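PDB 7C8F: H127A/Y244A mutant of alginate lyase AlyC3 in complex with dimannuronate, which probably cleaves alginate by beta-elimination, as a polysaccharide lyase of family 7, and is captured here as a double mutant with dimannuronate bound. Local coordinates for residues Q124-G129 against L235-A240; P141-V146 against A160-N165; K190-G195 against V224-D229. All blocks are in the same frame, centred on the assembly; numbering follows the deposited sequence.

Contact 1 (Q124-G129 against L235-A240); sequences QVANKG and LSYFKA. With BEM (beta-D-mannopyranuronic acid), chain D.
L235 O accepts K128 N (2.8 Å), and L235 N bonds to G129 O. At S236 the CB presses on A126 O (3.2 Å), while OG turns to W231 NE1. Y237 exchanges two backbone hydrogen bonds with A126. Its chi1 of 60° sets the ring between its own backbone N and carbonyl carbon, and this lays one face against A126 CB, 3.7 Å from the ring centroid and 22° off the normal, a CH-pi contact. By the family's Q-(I/V)-H motif, A126 is most likely the engineered alanine that replaces a histidine. The alternation of hydrogen-bonded and non-hydrogen-bonded pairs marks an antiparallel ladder in the sheet of the PL7 beta-jelly roll that carries the substrate. A water bridges Y237 OH and N127 O. F238 lies alongside V125, CE1 to CG2 at 3.7 Å, with Q124 O in plane at its ring edge. K239 runs beside Q124 on the sugar side of the sheet: in the conformer modelled here, Q124 NE2 donates to O6B of the chain D mannuronate (3.1 Å, N-H...O 150°), and K239 NZ, salt-bridged to E79, reaches the same carboxylate through a water at 2.6 Å from NZ.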
loop_
_atom_site.group_PDB
_atom_site.type_symbol
_atom_site.label_atom_id
_atom_site.label_comp_id
_atom_site.label_asym_id
_atom_site.label_seq_id
_atom_site.Cartn_x
_atom_site.Cartn_y
_atom_site.Cartn_z
ATOM N N GLN B 124 -17.720 -11.905 2.743
ATOM C CA GLN B 124 -16.796 -10.951 2.153
ATOM C C GLN B 124 -15.571 -10.789 3.044
ATOM O O GLN B 124 -15.665 -10.851 4.271
ATOM C CB GLN B 124 -17.508 -9.608 1.922
ATOM C CG GLN B 124 -16.733 -8.550 1.155
ATOM C CD GLN B 124 -17.651 -7.497 0.541
ATOM O OE1 GLN B 124 -18.602 -7.828 -0.169
ATOM N NE2 GLN B 124 -17.367 -6.230 0.810
ATOM N N VAL B 125 -14.423 -10.565 2.409
ATOM C CA VAL B 125 -13.254 -10.007 3.077
ATOM C C VAL B 125 -13.032 -8.653 2.427
ATOM O O VAL B 125 -12.734 -8.579 1.225
ATOM C CB VAL B 125 -12.001 -10.886 2.934
ATOM C CG1 VAL B 125 -10.802 -10.226 3.642
ATOM C CG2 VAL B 125 -12.231 -12.299 3.465
ATOM N N ALA B 126 -13.191 -7.584 3.207
ATOM C CA ALA B 126 -12.973 -6.221 2.746
ATOM C C ALA B 126 -11.640 -5.720 3.281
ATOM O O ALA B 126 -11.021 -6.343 4.142
ATOM C CB ALA B 126 -14.084 -5.314 3.282
ATOM N N ASN B 127 -11.177 -4.589 2.753
ATOM C CA ASN B 127 -10.086 -3.874 3.404
ATOM C C ASN B 127 -10.619 -2.606 4.040
ATOM O O ASN B 127 -11.516 -1.946 3.498
ATOM C CB ASN B 127 -8.906 -3.554 2.464
ATOM C CG ASN B 127 -9.217 -2.447 1.474
ATOM O OD1 ASN B 127 -8.850 -1.282 1.678
ATOM N ND2 ASN B 127 -9.879 -2.805 0.394
ATOM N N LYS B 128 -10.070 -2.293 5.205
ATOM C CA LYS B 128 -10.288 -0.985 5.798
ATOM C C LYS B 128 -9.370 0.033 5.136
ATOM O O LYS B 128 -9.823 1.097 4.696
ATOM C CB LYS B 128 -10.064 -1.069 7.317
ATOM C CG LYS B 128 -10.408 0.202 8.095
ATOM C CD LYS B 128 -11.886 0.534 7.990
ATOM C CE LYS B 128 -12.240 1.713 8.876
ATOM N NZ LYS B 128 -13.704 1.963 8.845
ATOM N N GLY B 129 -8.089 -0.296 5.023
ATOM C CA GLY B 129 -7.077 0.575 4.439
ATOM C C GLY B 129 -5.740 0.310 5.109
ATOM O O GLY B 129 -5.497 -0.785 5.609
ATOM N N LEU B 235 -5.106 -3.606 6.028
ATOM C CA LEU B 235 -5.873 -4.220 7.105
ATOM C C LEU B 235 -7.246 -4.610 6.581
ATOM O O LEU B 235 -7.885 -3.846 5.848
ATOM C CB LEU B 235 -6.030 -3.231 8.261
ATOM C CG LEU B 235 -4.731 -2.736 8.902
ATOM C CD1 LEU B 235 -5.039 -1.827 10.091
ATOM C CD2 LEU B 235 -3.854 -3.907 9.344
ATOM N N SER B 236 -7.695 -5.812 6.943
ATOM C CA SER B 236 -8.846 -6.428 6.305
ATOM C C SER B 236 -9.842 -6.913 7.354
ATOM O O SER B 236 -9.528 -7.020 8.547
ATOM C CB SER B 236 -8.382 -7.560 5.385
ATOM O OG SER B 236 -7.495 -7.034 4.389
ATOM N N TYR B 237 -11.069 -7.189 6.910
ATOM C CA TYR B 237 -12.106 -7.579 7.858
ATOM C C TYR B 237 -13.162 -8.423 7.171
ATOM O O TYR B 237 -13.322 -8.389 5.944
ATOM C CB TYR B 237 -12.758 -6.377 8.552
ATOM C CG TYR B 237 -13.448 -5.366 7.651
ATOM C CD1 TYR B 237 -12.750 -4.291 7.101
ATOM C CD2 TYR B 237 -14.810 -5.464 7.393
ATOM C CE1 TYR B 237 -13.401 -3.352 6.313
ATOM C CE2 TYR B 237 -15.469 -4.528 6.625
ATOM C CZ TYR B 237 -14.759 -3.474 6.078
ATOM O OH TYR B 237 -15.397 -2.529 5.290
ATOM N N PHE B 238 -13.893 -9.184 7.985
ATOM C CA PHE B 238 -14.942 -10.078 7.513
ATOM C C PHE B 238 -16.322 -9.430 7.583
ATOM O O PHE B 238 -16.635 -8.689 8.522
ATOM C CB PHE B 238 -15.022 -11.326 8.394
ATOM C CG PHE B 238 -13.878 -12.285 8.234
ATOM C CD1 PHE B 238 -13.583 -12.856 6.994
ATOM C CD2 PHE B 238 -13.144 -12.687 9.340
ATOM C CE1 PHE B 238 -12.549 -13.768 6.873
ATOM C CE2 PHE B 238 -12.123 -13.608 9.222
ATOM C CZ PHE B 238 -11.817 -14.149 7.987
ATOM N N LYS B 239 -17.172 -9.777 6.612
ATOM C CA LYS B 239 -18.601 -9.513 6.677
ATOM C C LYS B 239 -19.358 -10.749 6.225
ATOM O O LYS B 239 -18.869 -11.535 5.402
ATOM C CB LYS B 239 -19.029 -8.346 5.786
ATOM C CG LYS B 239 -18.411 -7.029 6.221
ATOM C CD LYS B 239 -19.088 -5.818 5.600
ATOM C CE LYS B 239 -18.700 -5.652 4.143
ATOM N NZ LYS B 239 -19.399 -4.453 3.585
ATOM N N ALA B 240 -20.571 -10.894 6.739
ATOM C CA ALA B 240 -21.453 -11.992 6.382
ATOM C C ALA B 240 -22.889 -11.505 6.435
ATOM O O ALA B 240 -23.260 -10.765 7.349
ATOM C CB ALA B 240 -21.271 -13.188 7.328
HETATM C C1 BEM D . -18.312 -0.296 -0.944
HETATM C C2 BEM D . -17.249 0.067 -1.965
HETATM O O2 BEM D . -16.000 -0.477 -1.581
HETATM C C3 BEM D . -17.657 -0.422 -3.331
HETATM O O3 BEM D . -16.628 -0.216 -4.248
HETATM C C4 BEM D . -18.058 -1.889 -3.308
HETATM O O4 BEM D . -18.730 -2.178 -4.529
HETATM C C5 BEM D . -19.023 -2.153 -2.176
HETATM O O5 BEM D . -18.568 -1.669 -0.936
HETATM C C6 BEM D . -19.129 -3.622 -2.067
HETATM O O6B BEM D . -18.449 -4.195 -1.217
HETATM O O6A BEM D . -20.012 -4.185 -2.692
HETATM O O1 BEM D . -17.879 0.003 0.370
HETATM O O HOH W 1 -19.265 -3.466 1.196
HETATM O O HOH W 2 -13.927 -0.629 4.210
#

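Contact 2 (P141-V146 against A160-N165); sequences PLLRVV and AMVKNN. With BEM (beta-D-mannopyranuronic acid), chain C.
The guanidinium of R144 has O3 of the chain C mannuronate over the centre of one face, 3.8 Å above its plane, and M161 comes up to it obliquely, CG 3.9 Å from NH2. A bend at chi3 (-59°) turns the R144 chain so that the flat group lies against the sugar, while NH1 forms a salt bridge to E119 and a hydrogen bond to T121. P141 touches the same sugar with its ring CD, 3.6 Å from carboxylate O6A.

Behind these groups the two strands pair antiparallel, their axes at 167°. R144 and M161 form the hydrogen-bonded pair, and the bond from M161 N to R144 O is nearly straight at 175° and in the carbonyl plane. The side chains of M161 and V146 cross at about a right angle, CE touching CG2. L143 takes the other face of the sheet, its CD1 packed on A160 CB (3.6 Å) and on V162 CG2 (3.9 Å). L142 and L143 both face V125, a classic beta bulge in the pairing with strand 119-129, and L142 O still accepts K163 N at 2.9 Å. A water donates to both P141 O and M161 O, linking them across this contact. A leucine in place of R144 would probably leave E119 without its charged mate and the sugar without the flat group at its side. The pair thus separates an apolar face, toward the sandwich interior, from a mixed one with R144 at the sugar and M161 beside it, where E119 probably neutralises the arginine's charge and holds the guanidinium flat against the sugar's hydroxyl side.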
loop_
_atom_site.group_PDB
_atom_site.type_symbol
_atom_site.label_atom_id
_atom_site.label_comp_id
_atom_site.label_asym_id
_atom_site.label_seq_id
_atom_site.Cartn_x
_atom_site.Cartn_y
_atom_site.Cartn_z
ATOM N N PRO B 141 -13.333 -5.199 -2.488
ATOM C CA PRO B 141 -13.057 -6.215 -1.467
ATOM C C PRO B 141 -12.039 -7.218 -1.973
ATOM O O PRO B 141 -11.937 -7.484 -3.176
ATOM C CB PRO B 141 -14.417 -6.885 -1.248
ATOM C CG PRO B 141 -15.134 -6.687 -2.518
ATOM C CD PRO B 141 -14.625 -5.401 -3.156
ATOM N N LEU B 142 -11.274 -7.783 -1.036
ATOM C CA LEU B 142 -10.389 -8.882 -1.396
ATOM C C LEU B 142 -11.182 -10.069 -1.920
ATOM O O LEU B 142 -10.789 -10.692 -2.912
ATOM C CB LEU B 142 -9.548 -9.300 -0.188
ATOM C CG LEU B 142 -8.649 -10.518 -0.421
ATOM C CD1 LEU B 142 -7.631 -10.246 -1.516
ATOM C CD2 LEU B 142 -7.963 -10.945 0.865
ATOM N N LEU B 143 -12.302 -10.393 -1.274
ATOM C CA LEU B 143 -13.088 -11.572 -1.613
ATOM C C LEU B 143 -14.563 -11.252 -1.499
ATOM O O LEU B 143 -14.991 -10.678 -0.494
ATOM C CB LEU B 143 -12.754 -12.719 -0.639
ATOM C CG LEU B 143 -13.702 -13.929 -0.690
ATOM C CD1 LEU B 143 -13.562 -14.689 -2.029
ATOM C CD2 LEU B 143 -13.444 -14.866 0.500
ATOM N N ARG B 144 -15.315 -11.731 -2.462
ATOM C CA ARG B 144 -16.730 -11.808 -2.384
ATOM C C ARG B 144 -17.120 -13.286 -2.683
ATOM O O ARG B 144 -16.736 -13.813 -3.665
ATOM C CB ARG B 144 -17.465 -10.893 -3.359
ATOM C CG ARG B 144 -17.311 -9.424 -3.103
ATOM C CD ARG B 144 -18.256 -8.626 -4.000
ATOM N NE ARG B 144 -18.038 -8.851 -5.409
ATOM C CZ ARG B 144 -18.940 -9.258 -6.260
ATOM N NH1 ARG B 144 -20.135 -9.532 -5.867
ATOM N NH2 ARG B 144 -18.624 -9.450 -7.503
ATOM N N VAL B 145 -17.878 -13.898 -1.798
ATOM C CA VAL B 145 -18.426 -15.220 -2.017
ATOM C C VAL B 145 -19.877 -14.934 -2.398
ATOM O O VAL B 145 -20.613 -14.368 -1.662
ATOM C CB VAL B 145 -18.333 -16.161 -0.807
ATOM C CG1 VAL B 145 -18.912 -17.518 -1.181
ATOM C CG2 VAL B 145 -16.890 -16.333 -0.383
ATOM N N VAL B 146 -20.233 -15.369 -3.594
ATOM C CA VAL B 146 -21.520 -15.093 -4.169
ATOM C C VAL B 146 -22.281 -16.260 -4.735
ATOM O O VAL B 146 -21.720 -17.261 -5.027
ATOM C CB VAL B 146 -21.366 -14.100 -5.365
ATOM C CG1 VAL B 146 -20.539 -12.918 -4.981
ATOM C CG2 VAL B 146 -20.763 -14.753 -6.612
ATOM N N ALA B 160 -16.102 -17.648 -5.755
ATOM C CA ALA B 160 -15.234 -16.719 -5.033
ATOM C C ALA B 160 -14.648 -15.735 -6.035
ATOM O O ALA B 160 -13.928 -16.133 -6.956
ATOM C CB ALA B 160 -14.111 -17.466 -4.317
ATOM N N MET B 161 -14.985 -14.460 -5.878
ATOM C CA MET B 161 -14.462 -13.392 -6.713
ATOM C C MET B 161 -13.329 -12.755 -5.926
ATOM O O MET B 161 -13.569 -12.113 -4.899
ATOM C CB MET B 161 -15.565 -12.372 -6.990
ATOM C CG MET B 161 -16.859 -12.980 -7.550
ATOM S SD MET B 161 -16.578 -13.835 -9.115
ATOM C CE MET B 161 -18.265 -14.104 -9.688
ATOM N N VAL B 162 -12.100 -12.938 -6.382
ATOM C CA VAL B 162 -10.914 -12.536 -5.629
ATOM C C VAL B 162 -10.227 -11.395 -6.356
ATOM O O VAL B 162 -9.795 -11.550 -7.506
ATOM C CB VAL B 162 -9.964 -13.723 -5.411
ATOM C CG1 VAL B 162 -8.716 -13.284 -4.653
ATOM C CG2 VAL B 162 -10.685 -14.837 -4.655
ATOM N N LYS B 163 -10.112 -10.250 -5.686
ATOM C CA LYS B 163 -9.334 -9.147 -6.225
ATOM C C LYS B 163 -7.864 -9.543 -6.164
ATOM O O LYS B 163 -7.365 -9.938 -5.096
ATOM C CB LYS B 163 -9.625 -7.917 -5.360
ATOM C CG LYS B 163 -8.730 -6.699 -5.557
ATOM C CD LYS B 163 -8.887 -6.033 -6.931
ATOM C CE LYS B 163 -8.244 -4.626 -6.849
ATOM N NZ LYS B 163 -8.105 -3.933 -8.156
ATOM N N ASN B 164 -7.169 -9.475 -7.311
ATOM C CA ASN B 164 -5.856 -10.088 -7.483
ATOM C C ASN B 164 -4.712 -9.078 -7.572
ATOM O O ASN B 164 -3.627 -9.421 -8.046
ATOM C CB ASN B 164 -5.855 -10.991 -8.723
ATOM C CG ASN B 164 -4.839 -12.109 -8.633
ATOM O OD1 ASN B 164 -4.460 -12.541 -7.548
ATOM N ND2 ASN B 164 -4.381 -12.579 -9.786
ATOM N N ASN B 165 -4.950 -7.836 -7.172
ATOM C CA ASN B 165 -3.897 -6.847 -6.952
ATOM C C ASN B 165 -4.450 -5.847 -5.943
ATOM O O ASN B 165 -5.573 -6.001 -5.461
ATOM C CB ASN B 165 -3.425 -6.220 -8.280
ATOM C CG ASN B 165 -4.548 -5.517 -9.038
ATOM O OD1 ASN B 165 -5.420 -4.882 -8.447
ATOM N ND2 ASN B 165 -4.513 -5.622 -10.375
HETATM C C1 BEM C . -18.435 -3.512 -4.901
HETATM C C2 BEM C . -19.480 -4.026 -5.886
HETATM O O2 BEM C . -19.597 -3.130 -6.981
HETATM C C3 BEM C . -19.017 -5.348 -6.450
HETATM O O3 BEM C . -19.838 -5.751 -7.495
HETATM C C4 BEM C . -17.738 -5.080 -7.161
HETATM O O4 BEM C . -17.354 -6.155 -7.965
HETATM C C5 BEM C . -16.739 -4.708 -6.126
HETATM O O5 BEM C . -17.201 -3.508 -5.563
HETATM C C6 BEM C . -15.421 -4.507 -6.756
HETATM O O6B BEM C . -15.078 -3.392 -7.069
HETATM O O6A BEM C . -14.693 -5.456 -6.714
HETATM O O HOH W 3 -13.428 -9.341 -4.689
#

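Contact 3 (K190-G195 against V224-D229); sequences KKYDLG and VEHDID
The strands of Y192 and V224 run almost antiparallel, at 167°, but their axes stay 9.7 Å apart, too far for backbone pairing, so the contact is made by side chains. It joins strand 189-196, at one margin of the first sheet, to the outermost strand 221-227 of the second, which places it at one flank of the jelly-roll sandwich. Just past the second strand, D229 forms a salt bridge to R87 of the second subunit, so this flank lies close to the dimer partner.

V224 supplies the central packing. Both of its methyl groups meet the Y192 ring: CG1 stands over one face, 3.9 Å from the centroid and 13° off the normal, a CH-pi contact, and CG2 sits nearer the root of the ring, 3.6 Å from Y192 CG. With V224 CG1 anti to its backbone N (chi1 180°), the two methyls are spread along the ring from CZ to CB. V224 CG2 also meets L194 CD2 at 4.1 Å, the two side chains crossing at about a right angle. Beyond the ring, the phenolic OH of Y192 comes 3.0 Å from H226 ND1. The other imidazole nitrogen, H226 NE2, is hydrogen-bonded to Y230 OH, with N164 OD1 a weaker partner. V162 of strand 157-163 touches both Y192 and H226.

Chemically the contact grades from a valine-on-aromatic core to a polar end around a buried imidazole. At the first end the two V224 methyls cover one face of the Y192 ring; at the other, the bond from NE2 to Y230 gives H226 a polar partner within the buried setting and probably limits the rotation of its ring.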
loop_
_atom_site.group_PDB
_atom_site.type_symbol
_atom_site.label_atom_id
_atom_site.label_comp_id
_atom_site.label_asym_id
_atom_site.label_seq_id
_atom_site.Cartn_x
_atom_site.Cartn_y
_atom_site.Cartn_z
ATOM N N LYS B 190 -9.509 -12.824 -10.006
ATOM C CA LYS B 190 -9.452 -14.259 -10.238
ATOM C C LYS B 190 -10.729 -14.860 -9.682
ATOM O O LYS B 190 -11.140 -14.532 -8.563
ATOM C CB LYS B 190 -8.229 -14.854 -9.536
ATOM C CG LYS B 190 -7.962 -16.306 -9.881
ATOM C CD LYS B 190 -6.562 -16.727 -9.466
ATOM C CE LYS B 190 -6.363 -18.226 -9.648
ATOM N NZ LYS B 190 -6.818 -18.685 -10.975
ATOM N N LYS B 191 -11.381 -15.711 -10.462
ATOM C CA LYS B 191 -12.663 -16.279 -10.076
ATOM C C LYS B 191 -12.523 -17.779 -9.874
ATOM O O LYS B 191 -11.901 -18.468 -10.693
ATOM C CB LYS B 191 -13.728 -15.970 -11.137
ATOM C CG LYS B 191 -13.866 -14.464 -11.388
ATOM C CD LYS B 191 -14.959 -14.117 -12.393
ATOM C CE LYS B 191 -14.525 -14.404 -13.812
ATOM N NZ LYS B 191 -15.468 -13.800 -14.792
ATOM N N TYR B 192 -13.103 -18.284 -8.787
ATOM C CA TYR B 192 -13.073 -19.706 -8.464
ATOM C C TYR B 192 -14.494 -20.247 -8.379
ATOM O O TYR B 192 -15.347 -19.673 -7.692
ATOM C CB TYR B 192 -12.386 -19.958 -7.119
ATOM C CG TYR B 192 -10.935 -19.508 -7.050
ATOM C CD1 TYR B 192 -10.605 -18.222 -6.679
ATOM C CD2 TYR B 192 -9.893 -20.389 -7.365
ATOM C CE1 TYR B 192 -9.273 -17.811 -6.608
ATOM C CE2 TYR B 192 -8.570 -19.994 -7.299
ATOM C CZ TYR B 192 -8.263 -18.699 -6.920
ATOM O OH TYR B 192 -6.940 -18.298 -6.856
ATOM N N ASP B 193 -14.743 -21.368 -9.071
ATOM C CA ASP B 193 -16.027 -22.045 -9.038
ATOM C C ASP B 193 -16.102 -22.856 -7.759
ATOM O O ASP B 193 -15.303 -23.778 -7.547
ATOM C CB ASP B 193 -16.100 -22.972 -10.251
ATOM C CG ASP B 193 -17.463 -23.618 -10.446
ATOM O OD1 ASP B 193 -18.383 -23.464 -9.620
ATOM O OD2 ASP B 193 -17.590 -24.318 -11.487
ATOM N N LEU B 194 -17.037 -22.502 -6.886
ATOM C CA LEU B 194 -17.198 -23.216 -5.633
ATOM C C LEU B 194 -18.301 -24.257 -5.706
ATOM O O LEU B 194 -18.650 -24.839 -4.678
ATOM C CB LEU B 194 -17.453 -22.225 -4.492
ATOM C CG LEU B 194 -16.381 -21.140 -4.328
ATOM C CD1 LEU B 194 -16.716 -20.238 -3.133
ATOM C CD2 LEU B 194 -14.986 -21.738 -4.184
ATOM N N GLY B 195 -18.839 -24.506 -6.893
ATOM C CA GLY B 195 -19.785 -25.582 -7.107
ATOM C C GLY B 195 -21.218 -25.089 -7.289
ATOM O O GLY B 195 -21.598 -23.988 -6.879
ATOM N N VAL B 224 -9.664 -23.223 -2.590
ATOM C CA VAL B 224 -8.894 -22.023 -2.904
ATOM C C VAL B 224 -7.735 -21.926 -1.925
ATOM O O VAL B 224 -7.945 -21.983 -0.706
ATOM C CB VAL B 224 -9.761 -20.752 -2.808
ATOM C CG1 VAL B 224 -8.931 -19.509 -3.150
ATOM C CG2 VAL B 224 -10.967 -20.856 -3.724
ATOM N N GLU B 225 -6.526 -21.742 -2.450
ATOM C CA GLU B 225 -5.333 -21.457 -1.643
ATOM C C GLU B 225 -4.557 -20.422 -2.447
ATOM O O GLU B 225 -3.713 -20.761 -3.287
ATOM C CB GLU B 225 -4.526 -22.720 -1.391
ATOM C CG GLU B 225 -3.372 -22.534 -0.424
ATOM C CD GLU B 225 -2.810 -23.860 0.060
ATOM O OE1 GLU B 225 -3.499 -24.894 -0.088
ATOM O OE2 GLU B 225 -1.679 -23.868 0.590
ATOM N N HIS B 226 -4.873 -19.153 -2.207
ATOM C CA HIS B 226 -4.479 -18.060 -3.085
ATOM C C HIS B 226 -3.465 -17.166 -2.376
ATOM O O HIS B 226 -3.707 -16.708 -1.253
ATOM C CB HIS B 226 -5.717 -17.263 -3.472
ATOM C CG HIS B 226 -5.438 -16.133 -4.408
ATOM N ND1 HIS B 226 -5.033 -16.335 -5.711
ATOM C CD2 HIS B 226 -5.481 -14.792 -4.231
ATOM C CE1 HIS B 226 -4.857 -15.165 -6.298
ATOM N NE2 HIS B 226 -5.130 -14.214 -5.423
ATOM N N ASP B 227 -2.327 -16.923 -3.025
ATOM C CA ASP B 227 -1.284 -16.053 -2.479
ATOM C C ASP B 227 -1.769 -14.607 -2.535
ATOM O O ASP B 227 -2.169 -14.126 -3.598
ATOM C CB ASP B 227 -0.013 -16.246 -3.319
ATOM C CG ASP B 227 1.180 -15.392 -2.862
ATOM O OD1 ASP B 227 1.027 -14.477 -2.042
ATOM O OD2 ASP B 227 2.301 -15.633 -3.370
ATOM N N ILE B 228 -1.762 -13.917 -1.380
ATOM C CA ILE B 228 -2.211 -12.526 -1.310
ATOM C C ILE B 228 -1.100 -11.597 -0.826
ATOM O O ILE B 228 -1.371 -10.588 -0.167
ATOM C CB ILE B 228 -3.479 -12.387 -0.443
ATOM C CG1 ILE B 228 -3.270 -12.974 0.960
ATOM C CG2 ILE B 228 -4.656 -13.069 -1.124
ATOM C CD1 ILE B 228 -4.350 -12.577 1.969
ATOM N N ASP B 229 0.128 -11.910 -1.151
ATOM C CA ASP B 229 1.270 -11.055 -0.795
ATOM C C ASP B 229 0.998 -9.594 -1.225
ATOM O O ASP B 229 1.340 -8.688 -0.551
ATOM C CB ASP B 229 2.517 -11.611 -1.507
ATOM C CG ASP B 229 3.853 -11.062 -1.025
ATOM O OD1 ASP B 229 3.953 -10.448 -0.036
ATOM O OD2 ASP B 229 4.788 -11.379 -1.703
#

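Following the chain from the N terminus, strand 119-129 opens contact 1, whose loop closes only at strand 235-240, after 105 intervening residues. Contacts 2 and 3 are both nested inside that loop and follow one another in series, with no crossing: 141-146 closes quickly on 160-165, and 190-195 later meets 224-229. Laterally they form one continuous path. V125 N probably bonds to L143 O, linking contacts 1 and 2 through neighbouring strands, and V162 O with K190 N continues the sheet from contact 2 to contact 3. Contacts 1 and 2 therefore extend the substrate-bearing sheet sideways, whereas contact 3 joins its margin to the opposing sheet.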